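Local coordinates for SusD homolog (Bacteroides thetaiotaomicron VPI-5482, PDB 3FDH), which probably binds glycans at the outer membrane surface for uptake, acting as a SusD-like lipoprotein, at residues Lys229-Ala234 against Leu331-His336; Ala112-Ala117 against Lys196-Leu201; Tyr205-Ile210 against Glu221-Tyr226. One frame throughout, in Å; residues are numbered along the deposited sequence.

Contact 1: residues Lys229-Ala234 against Leu331-His336; sequences KSFTSA and LLMSYH
Tyr335 and the backbone around Ser233 form the tight part of this contact, in which a loop is laid across an aromatic ring. Ser233 CA stands over the middle of one ring face, 3.7 Å from the centroid and 11° off the ring normal, a CH-pi contact. The chain then follows the ring toward its root: Ser233 C is 3.5 Å from Tyr335 CG, and Ala234 CA is 3.6 Å from Tyr335 CB. The carbonyl oxygen of Phe231 instead approaches in the ring plane, at the edge near CE1. With CG anti to its own backbone nitrogen (chi1 173°), the phenol reaches from the first turn of helix 335-348 to beneath the loop, where its hydroxyl hydrogen-bonds Glu359. With an alanine at Tyr335, the loop backbone would probably lose the flat surface under Ser233, and Glu359 would be left without its phenol partner.

Phe231 carries the buried end of the contact. Its CE2 lies 3.4 Å from Met333 O, which comes at the ring obliquely, whereas Ser334 O sits near the ring plane at the edge. Met333, present as selenomethionine, adds CG at 4.2 Å from Phe231 CE2, and its SE makes an oblique Met-aromatic contact 5.4 Å from the Phe231 centroid.

The solvent side is looser. The CB atoms of Thr232 and Ser233 point away from segment 331-336, and their hydroxyls are used within the loop, Thr232 OG1 bonding Asp236 and Ser233 OG the backbone nitrogen of Asp235. Ala234, exposed, adds a methyl 4.3 Å from Tyr335 CB. The arrangement is that of a strand-to-helix junction: a classic beta bulge, with Leu332 and Met333 both facing Ala238, leads directly into Ser334, the N-cap, whose hydroxyl caps Glu337 N and also hydrogen-bonds Glu430.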
loop_
_atom_site.group_PDB
_atom_site.type_symbol
_atom_site.label_atom_id
_atom_site.label_comp_id
_atom_site.label_asym_id
_atom_site.label_seq_id
_atom_site.Cartn_x
_atom_site.Cartn_y
_atom_site.Cartn_z
ATOM N N LYS A 229 -9.481 -18.835 -0.944
ATOM C CA LYS A 229 -10.095 -18.634 -2.249
ATOM C C LYS A 229 -9.388 -17.539 -3.042
ATOM O O LYS A 229 -9.878 -17.077 -4.082
ATOM C CB LYS A 229 -11.579 -18.313 -2.074
ATOM C CG LYS A 229 -12.390 -19.510 -1.560
ATOM C CD LYS A 229 -13.870 -19.180 -1.362
ATOM C CE LYS A 229 -14.680 -20.409 -0.911
ATOM N NZ LYS A 229 -14.262 -20.984 0.408
ATOM N N SER A 230 -8.218 -17.151 -2.543
ATOM C CA SER A 230 -7.435 -16.111 -3.171
ATOM C C SER A 230 -6.140 -16.619 -3.782
ATOM O O SER A 230 -6.045 -17.767 -4.191
ATOM C CB SER A 230 -7.195 -15.013 -2.167
ATOM O OG SER A 230 -6.629 -13.866 -2.770
ATOM N N PHE A 231 -5.149 -15.742 -3.833
ATOM C CA PHE A 231 -3.856 -16.029 -4.471
ATOM C C PHE A 231 -3.204 -17.289 -3.947
ATOM O O PHE A 231 -3.105 -17.480 -2.759
ATOM C CB PHE A 231 -2.856 -14.879 -4.278
ATOM C CG PHE A 231 -3.439 -13.485 -4.488
ATOM C CD1 PHE A 231 -4.246 -13.208 -5.592
ATOM C CD2 PHE A 231 -3.038 -12.440 -3.684
ATOM C CE1 PHE A 231 -4.742 -11.933 -5.827
ATOM C CE2 PHE A 231 -3.529 -11.127 -3.901
ATOM C CZ PHE A 231 -4.390 -10.890 -5.012
ATOM N N THR A 232 -2.716 -18.114 -4.868
ATOM C CA THR A 232 -2.075 -19.391 -4.535
ATOM C C THR A 232 -0.554 -19.248 -4.568
ATOM O O THR A 232 0.178 -20.105 -4.076
ATOM C CB THR A 232 -2.461 -20.496 -5.531
ATOM O OG1 THR A 232 -1.913 -20.189 -6.812
ATOM C CG2 THR A 232 -3.962 -20.620 -5.672
ATOM N N SER A 233 -0.114 -18.156 -5.182
ATOM C CA SER A 233 1.300 -17.796 -5.299
ATOM C C SER A 233 1.437 -16.356 -5.762
ATOM O O SER A 233 0.452 -15.688 -6.055
ATOM C CB SER A 233 2.030 -18.662 -6.319
ATOM O OG SER A 233 1.602 -18.312 -7.622
ATOM N N ALA A 234 2.676 -15.897 -5.832
ATOM C CA ALA A 234 2.950 -14.534 -6.285
ATOM C C ALA A 234 2.463 -14.380 -7.726
ATOM O O ALA A 234 2.123 -13.300 -8.200
ATOM C CB ALA A 234 4.420 -14.195 -6.163
ATOM N N LEU A 331 2.096 -3.338 -6.832
ATOM C CA LEU A 331 1.305 -4.419 -6.234
ATOM C C LEU A 331 0.039 -3.831 -5.549
ATOM O O LEU A 331 0.096 -3.205 -4.480
ATOM C CB LEU A 331 2.179 -5.265 -5.283
ATOM C CG LEU A 331 3.412 -5.906 -5.920
ATOM C CD1 LEU A 331 4.179 -6.761 -4.879
ATOM C CD2 LEU A 331 3.028 -6.663 -7.145
ATOM N N LEU A 332 -1.107 -4.004 -6.220
ATOM C CA LEU A 332 -2.411 -3.587 -5.677
ATOM C C LEU A 332 -2.700 -4.469 -4.483
ATOM O O LEU A 332 -3.323 -4.040 -3.514
ATOM C CB LEU A 332 -3.534 -3.609 -6.687
ATOM C CG LEU A 332 -3.474 -2.520 -7.763
ATOM C CD1 LEU A 332 -4.726 -2.574 -8.682
ATOM C CD2 LEU A 332 -3.357 -1.129 -7.160
HETATM N N MSE A 333 -2.222 -5.708 -4.563
HETATM C CA MSE A 333 -2.272 -6.588 -3.401
HETATM C C MSE A 333 -1.387 -7.763 -3.659
HETATM O O MSE A 333 -1.560 -8.480 -4.662
HETATM C CB MSE A 333 -3.701 -6.999 -3.024
HETATM C CG MSE A 333 -3.747 -7.603 -1.588
HETATM SE SE MSE A 333 -5.413 -8.497 -1.125
HETATM C CE MSE A 333 -4.737 -9.395 0.454
ATOM N N SER A 334 -0.403 -7.909 -2.768
ATOM C CA SER A 334 0.603 -8.961 -2.890
ATOM C C SER A 334 0.250 -10.292 -2.263
ATOM O O SER A 334 -0.578 -10.416 -1.359
ATOM C CB SER A 334 1.919 -8.484 -2.333
ATOM O OG SER A 334 1.830 -8.275 -0.936
ATOM N N TYR A 335 0.918 -11.318 -2.792
ATOM C CA TYR A 335 0.771 -12.626 -2.235
ATOM C C TYR A 335 1.292 -12.618 -0.810
ATOM O O TYR A 335 0.685 -13.203 0.090
ATOM C CB TYR A 335 1.514 -13.656 -3.067
ATOM C CG TYR A 335 1.563 -15.056 -2.476
ATOM C CD1 TYR A 335 0.426 -15.825 -2.313
ATOM C CD2 TYR A 335 2.784 -15.624 -2.108
ATOM C CE1 TYR A 335 0.503 -17.094 -1.759
ATOM C CE2 TYR A 335 2.866 -16.897 -1.592
ATOM C CZ TYR A 335 1.740 -17.626 -1.418
ATOM O OH TYR A 335 1.872 -18.909 -0.912
ATOM N N HIS A 336 2.380 -11.888 -0.582
ATOM C CA HIS A 336 2.966 -11.858 0.769
ATOM C C HIS A 336 1.995 -11.223 1.732
ATOM O O HIS A 336 1.844 -11.707 2.842
ATOM C CB HIS A 336 4.409 -11.275 0.900
ATOM C CG HIS A 336 4.629 -9.953 0.248
ATOM N ND1 HIS A 336 4.952 -9.833 -1.097
ATOM C CD2 HIS A 336 4.616 -8.693 0.757
ATOM C CE1 HIS A 336 5.103 -8.547 -1.381
ATOM N NE2 HIS A 336 4.881 -7.838 -0.279
#

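Contact 2: residues Ala112-Ala117 against Lys196-Leu201; sequences AEVMAA and KFAYGL
Val114 points its two methyls at different partners on helix 191-208, and their divergence accounts for three of the four side-chain contacts. CG1, anti to the backbone nitrogen (chi1 170°), touches both Phe197 and Leu201, 3.7 Å from Phe197 CE2 and 3.8 Å from Leu201 CD1. CG2 turns instead toward Ala198 and meets its CB at 4.1 Å. Against both larger partners the valine lies aslant, and its approach to the Phe197 ring is neither flat over the face nor in line with the edge.

Met115, a selenomethionine here, reaches the same ring by another route. Its CB starts away from the opposing helix, but the chain bends at chi2 (-76°) and again at chi3, which brings the methyl back across the gap. CE ends near the plane of the phenyl ring, 3.7 Å from Phe197 CE2, with the two side chains crossing at about a right angle. One ring corner is thus met by methyls of two successive residues. Leu201, one turn further along the same helix as Phe197, places CD1 3.7 Å above the ring plane toward its rim, so the aromatic group is also packed from within its own helix.

The two short segments run nearly parallel, their axes 23° apart in direction and 10.7 Å apart at closest approach. At that spacing their backbones do not touch, and side chains span the interval. Ala168 of helix 154-171 also packs on Val114, while Val28 and Thr32 of helix 21-37 pack on Met115, so other helices of this largely helical fold close round the pair.

No hydrogen bond or charge crosses between the segments. Their cohesion therefore rests on shape and on the burial of apolar side chains, with nothing polar to fix direction between them.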
loop_
_atom_site.group_PDB
_atom_site.type_symbol
_atom_site.label_atom_id
_atom_site.label_comp_id
_atom_site.label_asym_id
_atom_site.label_seq_id
_atom_site.Cartn_x
_atom_site.Cartn_y
_atom_site.Cartn_z
ATOM N N ALA A 112 -14.591 -3.843 -12.861
ATOM C CA ALA A 112 -14.880 -2.446 -12.505
ATOM C C ALA A 112 -15.403 -2.344 -11.080
ATOM O O ALA A 112 -15.107 -1.384 -10.371
ATOM C CB ALA A 112 -15.877 -1.810 -13.491
ATOM N N GLU A 113 -16.147 -3.358 -10.657
ATOM C CA GLU A 113 -16.732 -3.384 -9.304
ATOM C C GLU A 113 -15.618 -3.552 -8.282
ATOM O O GLU A 113 -15.608 -2.916 -7.226
ATOM C CB GLU A 113 -17.801 -4.479 -9.176
ATOM C CG GLU A 113 -19.114 -4.029 -9.817
ATOM C CD GLU A 113 -20.121 -5.139 -10.118
ATOM O OE1 GLU A 113 -19.718 -6.308 -10.240
ATOM O OE2 GLU A 113 -21.325 -4.814 -10.292
ATOM N N VAL A 114 -14.639 -4.352 -8.652
ATOM C CA VAL A 114 -13.457 -4.543 -7.812
ATOM C C VAL A 114 -12.662 -3.214 -7.722
ATOM O O VAL A 114 -12.185 -2.803 -6.663
ATOM C CB VAL A 114 -12.554 -5.698 -8.334
ATOM C CG1 VAL A 114 -11.173 -5.729 -7.564
ATOM C CG2 VAL A 114 -13.285 -7.043 -8.217
HETATM N N MSE A 115 -12.545 -2.511 -8.837
HETATM C CA MSE A 115 -11.783 -1.258 -8.793
HETATM C C MSE A 115 -12.555 -0.218 -8.023
HETATM O O MSE A 115 -11.964 0.666 -7.403
HETATM C CB MSE A 115 -11.455 -0.711 -10.181
HETATM C CG MSE A 115 -10.534 -1.572 -11.017
HETATM SE SE MSE A 115 -8.760 -1.358 -10.340
HETATM C CE MSE A 115 -8.549 -2.893 -9.245
ATOM N N ALA A 116 -13.875 -0.329 -8.057
ATOM C CA ALA A 116 -14.730 0.656 -7.348
ATOM C C ALA A 116 -14.505 0.447 -5.843
ATOM O O ALA A 116 -14.358 1.387 -5.073
ATOM C CB ALA A 116 -16.193 0.489 -7.707
ATOM N N ALA A 117 -14.482 -0.821 -5.459
ATOM C CA ALA A 117 -14.302 -1.204 -4.068
ATOM C C ALA A 117 -12.961 -0.704 -3.591
ATOM O O ALA A 117 -12.824 -0.162 -2.497
ATOM C CB ALA A 117 -14.388 -2.736 -3.900
ATOM N N LYS A 196 -9.957 -14.272 -7.431
ATOM C CA LYS A 196 -8.988 -14.467 -6.321
ATOM C C LYS A 196 -8.631 -13.142 -5.656
ATOM O O LYS A 196 -8.498 -13.043 -4.434
ATOM C CB LYS A 196 -7.722 -15.153 -6.801
ATOM C CG LYS A 196 -7.901 -16.586 -7.108
ATOM C CD LYS A 196 -6.607 -17.198 -7.556
ATOM C CE LYS A 196 -6.746 -18.673 -7.752
ATOM N NZ LYS A 196 -5.535 -19.201 -8.445
ATOM N N PHE A 197 -8.458 -12.136 -6.499
ATOM C CA PHE A 197 -8.141 -10.766 -6.068
ATOM C C PHE A 197 -9.315 -10.248 -5.224
ATOM O O PHE A 197 -9.133 -9.702 -4.126
ATOM C CB PHE A 197 -7.839 -9.883 -7.305
ATOM C CG PHE A 197 -7.531 -8.431 -7.017
ATOM C CD1 PHE A 197 -6.934 -8.017 -5.818
ATOM C CD2 PHE A 197 -7.754 -7.478 -8.011
ATOM C CE1 PHE A 197 -6.654 -6.647 -5.582
ATOM C CE2 PHE A 197 -7.457 -6.132 -7.797
ATOM C CZ PHE A 197 -6.871 -5.735 -6.597
ATOM N N ALA A 198 -10.538 -10.466 -5.693
ATOM C CA ALA A 198 -11.725 -9.990 -4.918
ATOM C C ALA A 198 -11.757 -10.618 -3.507
ATOM O O ALA A 198 -12.038 -9.960 -2.521
ATOM C CB ALA A 198 -13.033 -10.298 -5.663
ATOM N N TYR A 199 -11.460 -11.903 -3.421
ATOM C CA TYR A 199 -11.441 -12.601 -2.117
ATOM C C TYR A 199 -10.306 -12.124 -1.263
ATOM O O TYR A 199 -10.400 -12.084 -0.045
ATOM C CB TYR A 199 -11.364 -14.132 -2.260
ATOM C CG TYR A 199 -12.724 -14.725 -2.478
ATOM C CD1 TYR A 199 -13.676 -14.728 -1.456
ATOM C CD2 TYR A 199 -13.074 -15.264 -3.700
ATOM C CE1 TYR A 199 -14.927 -15.237 -1.651
ATOM C CE2 TYR A 199 -14.339 -15.809 -3.904
ATOM C CZ TYR A 199 -15.252 -15.785 -2.881
ATOM O OH TYR A 199 -16.498 -16.320 -3.098
ATOM N N GLY A 200 -9.221 -11.758 -1.922
ATOM C CA GLY A 200 -8.031 -11.265 -1.220
ATOM C C GLY A 200 -8.389 -9.981 -0.580
ATOM O O GLY A 200 -8.028 -9.724 0.601
ATOM N N LEU A 201 -9.195 -9.189 -1.308
ATOM C CA LEU A 201 -9.611 -7.858 -0.777
ATOM C C LEU A 201 -10.616 -8.025 0.375
ATOM O O LEU A 201 -10.613 -7.282 1.363
ATOM C CB LEU A 201 -10.158 -6.953 -1.887
ATOM C CG LEU A 201 -9.155 -6.421 -2.917
ATOM C CD1 LEU A 201 -9.900 -5.657 -4.022
ATOM C CD2 LEU A 201 -8.107 -5.547 -2.251
#

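Contact 3: residues Tyr205-Ile210 against Glu221-Tyr226; sequences YTMRLI and EKVLDY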
loop_
_atom_site.group_PDB
_atom_site.type_symbol
_atom_site.label_atom_id
_atom_site.label_comp_id
_atom_site.label_asym_id
_atom_site.label_seq_id
_atom_site.Cartn_x
_atom_site.Cartn_y
_atom_site.Cartn_z
ATOM N N TYR A 205 -9.998 -6.384 3.964
ATOM C CA TYR A 205 -11.014 -5.453 4.510
ATOM C C TYR A 205 -11.724 -6.003 5.738
ATOM O O TYR A 205 -12.171 -5.250 6.591
ATOM C CB TYR A 205 -12.033 -5.019 3.456
ATOM C CG TYR A 205 -11.411 -4.354 2.234
ATOM C CD1 TYR A 205 -10.365 -3.439 2.351
ATOM C CD2 TYR A 205 -11.919 -4.597 0.967
ATOM C CE1 TYR A 205 -9.817 -2.842 1.218
ATOM C CE2 TYR A 205 -11.396 -3.987 -0.167
ATOM C CZ TYR A 205 -10.342 -3.132 -0.048
ATOM O OH TYR A 205 -9.840 -2.565 -1.202
ATOM N N THR A 206 -11.795 -7.330 5.823
ATOM C CA THR A 206 -12.356 -7.968 7.007
ATOM C C THR A 206 -11.428 -7.702 8.194
ATOM O O THR A 206 -11.862 -7.285 9.290
ATOM C CB THR A 206 -12.619 -9.472 6.793
ATOM O OG1 THR A 206 -13.590 -9.621 5.738
ATOM C CG2 THR A 206 -13.140 -10.133 8.098
HETATM N N MSE A 207 -10.143 -7.917 7.973
HETATM C CA MSE A 207 -9.174 -7.682 9.051
HETATM C C MSE A 207 -9.128 -6.197 9.379
HETATM O O MSE A 207 -8.947 -5.792 10.533
HETATM C CB MSE A 207 -7.788 -8.202 8.679
HETATM C CG MSE A 207 -6.827 -8.103 9.848
HETATM SE SE MSE A 207 -7.210 -9.352 11.220
HETATM C CE MSE A 207 -6.417 -10.705 10.196
ATOM N N ARG A 208 -9.339 -5.363 8.365
ATOM C CA ARG A 208 -9.281 -3.898 8.592
ATOM C C ARG A 208 -10.224 -3.426 9.678
ATOM O O ARG A 208 -9.903 -2.530 10.477
ATOM C CB ARG A 208 -9.624 -3.142 7.313
ATOM C CG ARG A 208 -9.557 -1.626 7.512
ATOM C CD ARG A 208 -8.154 -1.093 7.239
ATOM N NE ARG A 208 -7.980 -0.959 5.791
ATOM C CZ ARG A 208 -7.108 -1.623 5.041
ATOM N NH1 ARG A 208 -6.219 -2.433 5.571
ATOM N NH2 ARG A 208 -7.069 -1.396 3.742
ATOM N N LEU A 209 -11.407 -4.047 9.714
ATOM C CA LEU A 209 -12.496 -3.576 10.599
ATOM C C LEU A 209 -12.642 -4.352 11.902
ATOM O O LEU A 209 -13.610 -4.213 12.623
ATOM C CB LEU A 209 -13.824 -3.639 9.881
ATOM C CG LEU A 209 -13.983 -2.949 8.533
ATOM C CD1 LEU A 209 -15.465 -2.940 8.170
ATOM C CD2 LEU A 209 -13.420 -1.558 8.507
ATOM N N ILE A 210 -11.654 -5.161 12.172
ATOM C CA ILE A 210 -11.688 -6.097 13.309
ATOM C C ILE A 210 -11.962 -5.435 14.651
ATOM O O ILE A 210 -12.654 -5.985 15.485
ATOM C CB ILE A 210 -10.390 -6.951 13.387
ATOM C CG1 ILE A 210 -10.627 -8.206 14.238
ATOM C CG2 ILE A 210 -9.193 -6.113 13.893
ATOM C CD1 ILE A 210 -11.667 -9.148 13.655
ATOM N N GLU A 221 -11.947 -16.353 11.005
ATOM C CA GLU A 221 -12.220 -17.563 10.212
ATOM C C GLU A 221 -12.628 -17.165 8.793
ATOM O O GLU A 221 -12.314 -17.850 7.821
ATOM C CB GLU A 221 -13.191 -18.489 10.959
ATOM C CG GLU A 221 -12.483 -19.066 12.222
ATOM C CD GLU A 221 -13.395 -19.753 13.223
ATOM O OE1 GLU A 221 -14.622 -19.759 13.028
ATOM O OE2 GLU A 221 -12.872 -20.276 14.234
ATOM N N LYS A 222 -13.284 -16.031 8.683
ATOM C CA LYS A 222 -13.650 -15.526 7.363
ATOM C C LYS A 222 -12.391 -15.185 6.587
ATOM O O LYS A 222 -12.261 -15.494 5.407
ATOM C CB LYS A 222 -14.561 -14.309 7.469
ATOM C CG LYS A 222 -15.998 -14.700 7.763
ATOM C CD LYS A 222 -16.837 -13.565 8.236
ATOM C CE LYS A 222 -16.841 -12.416 7.270
ATOM N NZ LYS A 222 -17.305 -11.168 7.966
ATOM N N VAL A 223 -11.456 -14.542 7.261
ATOM C CA VAL A 223 -10.212 -14.131 6.616
ATOM C C VAL A 223 -9.549 -15.388 6.071
ATOM O O VAL A 223 -9.197 -15.461 4.908
ATOM C CB VAL A 223 -9.236 -13.372 7.577
ATOM C CG1 VAL A 223 -7.836 -13.262 6.952
ATOM C CG2 VAL A 223 -9.804 -11.982 7.959
ATOM N N LEU A 224 -9.485 -16.423 6.893
ATOM C CA LEU A 224 -8.854 -17.698 6.439
ATOM C C LEU A 224 -9.558 -18.327 5.240
ATOM O O LEU A 224 -8.926 -18.912 4.328
ATOM C CB LEU A 224 -8.796 -18.732 7.566
ATOM C CG LEU A 224 -7.881 -18.374 8.713
ATOM C CD1 LEU A 224 -7.956 -19.505 9.751
ATOM C CD2 LEU A 224 -6.458 -18.147 8.179
ATOM N N ASP A 225 -10.876 -18.224 5.246
ATOM C CA ASP A 225 -11.675 -18.759 4.142
ATOM C C ASP A 225 -11.411 -17.964 2.858
ATOM O O ASP A 225 -11.183 -18.536 1.797
ATOM C CB ASP A 225 -13.163 -18.709 4.504
ATOM C CG ASP A 225 -14.064 -19.233 3.406
ATOM O OD1 ASP A 225 -13.798 -20.302 2.827
ATOM O OD2 ASP A 225 -15.087 -18.578 3.162
ATOM N N TYR A 226 -11.439 -16.651 2.990
ATOM C CA TYR A 226 -11.216 -15.752 1.849
ATOM C C TYR A 226 -9.811 -15.976 1.290
ATOM O O TYR A 226 -9.614 -16.001 0.090
ATOM C CB TYR A 226 -11.375 -14.283 2.231
ATOM C CG TYR A 226 -12.759 -13.928 2.723
ATOM C CD1 TYR A 226 -13.880 -14.601 2.257
ATOM C CD2 TYR A 226 -12.950 -12.892 3.618
ATOM C CE1 TYR A 226 -15.143 -14.280 2.720
ATOM C CE2 TYR A 226 -14.229 -12.562 4.065
ATOM C CZ TYR A 226 -15.300 -13.247 3.615
ATOM O OH TYR A 226 -16.548 -12.887 4.080
#
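A helical hairpin, formed by helices 191-208 and 216-228 running in opposite directions, is closed here by Thr206 and Met207 packing against Val223 and Tyr226. Thr206 does most of the work, and its two branches have separate tasks. The methyl CG2 faces Val223, 3.8 Å from Val223 CG2, and the two beta-branched side chains slide past one another in opposite directions. The same valine methyl lies 3.9 Å from Thr206 CB.

The hydroxyl is set by chi1 of -62°, which puts OG1 beside the backbone nitrogen. From there it hydrogen-bonds Lys202 O, one turn back in its own helix, and also meets Tyr226: OG1 lies in the plane of that ring, at its edge, 3.4 Å from Tyr226 CE2. The threonine crosses the tyrosine at about a right angle. One face of the tyrosine ring is taken by its own helix, with Lys222 O 3.1 Å above the ring plane and toward the rim.

Met207, a selenomethionine, brings CE to 4.3 Å from Val223 CG2, and Leu341 and Glu344 of helix 335-348 pack on it as well. Toward the other margin Lys222 passes its ammonium group 4.3 Å from Thr206 CG2, on its way to a salt bridge with Asp219.

The chemistry is thus mixed. No hydrogen bond joins the segments, yet the threonine hydroxyl is satisfied within its own helix while its oxygen meets an aromatic C-H edge, an approach likely to be mildly favourable electrostatically; the apolar grip falls to the valine methyl.

Contact 2 is the buried member of the set, entirely apolar, whereas contacts 1 and 3 are partly buried and mix apolar packing with polar groups bonded outside their segments. Helix 191-208 serves both contact 2 and contact 3, meeting a sequence-distant helix in one and its hairpin neighbour in the other; Tyr199 O packs on Tyr226 CB between them. Contact 1 differs in kind, setting a loop against a helix start, but it touches the same helix: Ser230 OG lies 2.6 Å from Lys196 O, a probable hydrogen bond. Its loop also continues the chain beyond the helix of contact 3, though the two contacts do not otherwise touch.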